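Local coordinates for histidine acid phosphatase (Bifidobacterium longum subsp. infantis, PDB 6RXD), which probably removes phosphate groups from inositol polyphosphates, including phytate, and from 2,3-bisphosphoglycerate, as a histidine acid phytase of the MINPP subfamily, at residues T101-Q106 with A315-N320; E482-A487 with L495-S500. All coordinates share one frame; numbering follows the deposited sequence.

How the interactions relate
Interaction 1 and interaction 2 lie on opposite sides of the centre of the chain, with centres about 38 Å apart and nearest atoms about 27 Å apart, and they do not touch. They follow one another in the sequence, the first closing before the second opens. Interaction 1 is long-range: it joins the start of helix 102-118 to the end of helix 301-317 across 208 intervening residues, many of them helical. Interaction 2 is local, folding the loop between strands 475-477 and 493-494 of the large mixed sheet against helix 495-501. They share no helix or strand: interaction 1 ties together parts far apart in sequence, while interaction 2 fastens the C-terminal region.

Interaction 1: residues T101-Q106 with A315-N320; sequences TGQGAQ and AADMHN
The carbonyl oxygen D317 O is gripped from two directions, by T101 OG1 at 3.0 Å and by water 1 at 2.9 Å. The T101 hydroxyl also accepts from G104 N (3.1 Å), and its torsion explains how it serves both: with chi1 at 66°, OG1 sits between the backbone N and the carbonyl carbon, turned back over the first helical turn, with S47 O as a further, weak partner. Water 1 takes the N-H of both Q103 and N320, knitting the two backbones together. Q103 reaches across with its extended chain, and Q103 NE2 meets A316 O at 3.1 Å through a bent bond (137°), in the plane of the A316 carbonyl, though A316 O is tilted from the amide plane of Q103; Q103 OE1 is hydrogen-bonded to S47 OG. N320 ND2 gives Q106 OE1 a nearly straight bond of 3.0 Å that arrives above the Q106 carbonyl plane, the two amides being steeply turned against each other. Water 2 links N320 OD1 to Q103 NE2. Together these contacts dock the N-capped start of helix 102-118, T101 being its N-cap, against the end of helix 301-317, beside S47 of the RHGSR sequence, which matches the RHGxR core of the histidine acid phosphatase signature.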
# COMPACT_ATOMS: atom_id res chain seq x y z
N THR A 101 -2.17 7.52 10.81
CA THR A 101 -2.40 8.95 10.96
C THR A 101 -3.90 9.23 10.90
O THR A 101 -4.69 8.33 10.59
CB THR A 101 -1.68 9.73 9.85
OG1 THR A 101 -2.28 9.41 8.59
CG2 THR A 101 -0.21 9.37 9.80
N GLY A 102 -4.29 10.47 11.20
CA GLY A 102 -5.68 10.87 11.06
C GLY A 102 -6.17 10.65 9.64
O GLY A 102 -7.31 10.21 9.42
N GLN A 103 -5.32 10.95 8.67
CA GLN A 103 -5.67 10.73 7.27
C GLN A 103 -5.89 9.24 6.99
O GLN A 103 -6.82 8.87 6.28
CB GLN A 103 -4.54 11.24 6.36
CG GLN A 103 -4.76 10.99 4.87
CD GLN A 103 -3.55 11.41 4.04
OE1 GLN A 103 -2.71 10.59 3.69
NE2 GLN A 103 -3.46 12.70 3.74
N GLY A 104 -5.03 8.40 7.55
CA GLY A 104 -5.14 6.96 7.33
C GLY A 104 -6.44 6.40 7.90
O GLY A 104 -7.05 5.49 7.34
N ALA A 105 -6.86 6.95 9.03
CA ALA A 105 -8.13 6.55 9.62
C ALA A 105 -9.29 6.99 8.73
O ALA A 105 -10.24 6.21 8.48
CB ALA A 105 -8.27 7.15 11.03
N GLN A 106 -9.22 8.23 8.26
CA GLN A 106 -10.28 8.78 7.41
C GLN A 106 -10.40 8.03 6.09
O GLN A 106 -11.51 7.87 5.57
CB GLN A 106 -10.08 10.28 7.17
CG GLN A 106 -10.29 11.12 8.43
CD GLN A 106 -10.05 12.61 8.23
OE1 GLN A 106 -9.25 13.02 7.39
NE2 GLN A 106 -10.75 13.42 9.00
N ALA A 315 5.12 13.50 5.06
CA ALA A 315 4.42 14.73 5.45
C ALA A 315 3.04 14.78 4.79
O ALA A 315 2.08 15.22 5.42
CB ALA A 315 5.21 15.95 5.07
N ALA A 316 2.95 14.33 3.54
CA ALA A 316 1.65 14.31 2.86
C ALA A 316 0.69 13.37 3.57
O ALA A 316 -0.52 13.62 3.63
CB ALA A 316 1.82 13.89 1.41
N ASP A 317 1.22 12.26 4.08
CA ASP A 317 0.41 11.26 4.79
C ASP A 317 0.03 11.77 6.16
O ASP A 317 -0.95 11.30 6.75
CB ASP A 317 1.20 9.95 4.92
CG ASP A 317 1.41 9.27 3.60
OD1 ASP A 317 2.08 8.22 3.58
OD2 ASP A 317 0.89 9.78 2.57
N MET A 318 0.80 12.73 6.66
CA MET A 318 0.55 13.31 7.98
C MET A 318 -0.13 14.67 7.89
O MET A 318 0.03 15.53 8.76
CB MET A 318 1.86 13.43 8.78
CG MET A 318 2.58 12.09 8.93
SD MET A 318 3.92 12.17 10.14
CE MET A 318 2.98 12.26 11.67
N HIS A 319 -0.88 14.86 6.81
CA HIS A 319 -1.59 16.12 6.60
C HIS A 319 -2.42 16.54 7.81
O HIS A 319 -2.43 17.72 8.17
CB HIS A 319 -2.48 15.99 5.36
CG HIS A 319 -3.24 17.24 5.04
ND1 HIS A 319 -4.48 17.51 5.57
CD2 HIS A 319 -2.93 18.30 4.25
CE1 HIS A 319 -4.91 18.67 5.12
NE2 HIS A 319 -3.98 19.17 4.32
N ASN A 320 -3.12 15.60 8.43
CA ASN A 320 -4.00 15.97 9.54
C ASN A 320 -3.23 16.42 10.77
O ASN A 320 -3.76 17.13 11.61
CB ASN A 320 -4.94 14.82 9.93
CG ASN A 320 -5.93 14.49 8.83
OD1 ASN A 320 -5.68 14.74 7.66
ND2 ASN A 320 -7.07 13.93 9.22
O HOH W 1 -2.83 12.63 8.58
O HOH W 2 -5.92 14.43 5.03

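Interaction 2: residues E482-A487 with L495-S500; sequences ECTPVA and LTELKS
T484 N donates to E497 OE2 at 2.8 Å in an almost straight bond (167°), the one hydrogen bond that joins these segments. It fastens the loop between strands 475-477 and 493-494 to helix 495-501, and the C483-C501 disulfide staples the same loop to the end of that helix. The donor meets OE2 on its anti side, somewhat out of the carboxylate plane. E497 reaches it by leaving the helix with CG anti to the backbone N (chi1 170°) and then bending at chi2 (72°), which lays the carboxylate beside T484; E497 CG rests 3.4 Å from T484 O. Although the CB of L498 points away from the loop, its tip comes back, bringing L498 CD2 to 4.2 Å from C483 SG, an apolar contact next to the polar one. An alanine in place of E497 would probably leave T484 N and L509 N without their acceptor and T508 OG1 without one of its partners, weakening the tie between loop, helix and tail. In the next shell, E497 OE2 also bonds T508 OG1 while E497 OE1 accepts from L509 N, so at least three hydrogen bonds hold this buried acid and tie the C-terminal tail to the helix as well. The tail braces both sides of the contact, because T484 OG1 is itself hydrogen-bonded to T508 OG1.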
# COMPACT_ATOMS: atom_id res chain seq x y z
N GLU A 482 -7.65 -10.35 -21.66
CA GLU A 482 -7.97 -11.69 -22.14
C GLU A 482 -9.40 -12.09 -21.76
O GLU A 482 -10.02 -12.94 -22.42
CB GLU A 482 -6.97 -12.70 -21.59
CG GLU A 482 -5.53 -12.46 -22.02
CD GLU A 482 -4.72 -11.70 -20.98
OE1 GLU A 482 -5.31 -10.89 -20.22
OE2 GLU A 482 -3.50 -11.93 -20.90
N CYS A 483 -9.92 -11.49 -20.69
CA CYS A 483 -11.26 -11.85 -20.19
C CYS A 483 -12.37 -11.29 -21.06
O CYS A 483 -12.31 -10.13 -21.47
CB CYS A 483 -11.45 -11.33 -18.76
SG CYS A 483 -10.30 -12.02 -17.55
N THR A 484 -13.39 -12.10 -21.31
CA THR A 484 -14.55 -11.68 -22.10
C THR A 484 -15.72 -11.39 -21.18
O THR A 484 -16.12 -12.26 -20.42
CB THR A 484 -15.00 -12.81 -23.05
OG1 THR A 484 -13.93 -13.13 -23.94
CG2 THR A 484 -16.22 -12.39 -23.86
N PRO A 485 -16.28 -10.16 -21.23
CA PRO A 485 -17.41 -9.85 -20.35
C PRO A 485 -18.72 -10.47 -20.82
O PRO A 485 -18.76 -11.13 -21.86
CB PRO A 485 -17.49 -8.31 -20.37
CG PRO A 485 -16.74 -7.90 -21.58
CD PRO A 485 -15.70 -8.96 -21.85
N VAL A 486 -19.79 -10.25 -20.07
CA VAL A 486 -21.05 -10.95 -20.34
C VAL A 486 -21.75 -10.46 -21.60
O VAL A 486 -22.62 -11.15 -22.15
CB VAL A 486 -22.02 -10.82 -19.17
CG1 VAL A 486 -21.42 -11.44 -17.92
CG2 VAL A 486 -22.40 -9.35 -18.94
N ALA A 487 -21.37 -9.28 -22.06
CA ALA A 487 -21.95 -8.70 -23.26
C ALA A 487 -21.02 -7.61 -23.76
O ALA A 487 -20.19 -7.12 -22.99
CB ALA A 487 -23.33 -8.10 -22.95
N LEU A 495 -18.57 -15.76 -13.58
CA LEU A 495 -17.64 -16.41 -12.66
C LEU A 495 -16.85 -17.51 -13.35
O LEU A 495 -15.65 -17.68 -13.10
CB LEU A 495 -18.41 -16.97 -11.46
CG LEU A 495 -17.58 -17.70 -10.39
CD1 LEU A 495 -16.60 -16.75 -9.73
CD2 LEU A 495 -18.51 -18.32 -9.36
N THR A 496 -17.52 -18.26 -14.23
CA THR A 496 -16.84 -19.31 -14.98
C THR A 496 -15.71 -18.71 -15.83
O THR A 496 -14.62 -19.29 -15.94
CB THR A 496 -17.81 -20.05 -15.90
OG1 THR A 496 -18.58 -19.10 -16.65
CG2 THR A 496 -18.77 -20.93 -15.09
N GLU A 497 -15.98 -17.55 -16.42
CA GLU A 497 -14.99 -16.89 -17.27
C GLU A 497 -13.79 -16.45 -16.46
O GLU A 497 -12.65 -16.63 -16.89
CB GLU A 497 -15.62 -15.71 -18.02
CG GLU A 497 -14.61 -14.82 -18.76
CD GLU A 497 -14.00 -15.46 -19.99
OE1 GLU A 497 -14.33 -16.62 -20.30
OE2 GLU A 497 -13.17 -14.80 -20.65
N LEU A 498 -14.03 -15.86 -15.28
CA LEU A 498 -12.93 -15.42 -14.44
C LEU A 498 -12.06 -16.58 -13.99
O LEU A 498 -10.84 -16.46 -13.94
CB LEU A 498 -13.42 -14.63 -13.22
CG LEU A 498 -14.08 -13.29 -13.53
CD1 LEU A 498 -14.32 -12.52 -12.24
CD2 LEU A 498 -13.20 -12.49 -14.49
N LYS A 499 -12.68 -17.72 -13.68
CA LYS A 499 -11.90 -18.86 -13.22
C LYS A 499 -10.95 -19.36 -14.30
O LYS A 499 -9.85 -19.85 -14.01
CB LYS A 499 -12.82 -19.99 -12.75
CG LYS A 499 -13.48 -19.72 -11.40
CD LYS A 499 -14.45 -20.84 -11.04
CE LYS A 499 -15.13 -20.57 -9.70
NZ LYS A 499 -16.26 -21.52 -9.46
N SER A 500 -11.37 -19.22 -15.55
CA SER A 500 -10.51 -19.58 -16.66
C SER A 500 -9.51 -18.48 -16.99
O SER A 500 -8.31 -18.73 -17.12
CB SER A 500 -11.38 -19.89 -17.89
OG SER A 500 -10.61 -20.04 -19.07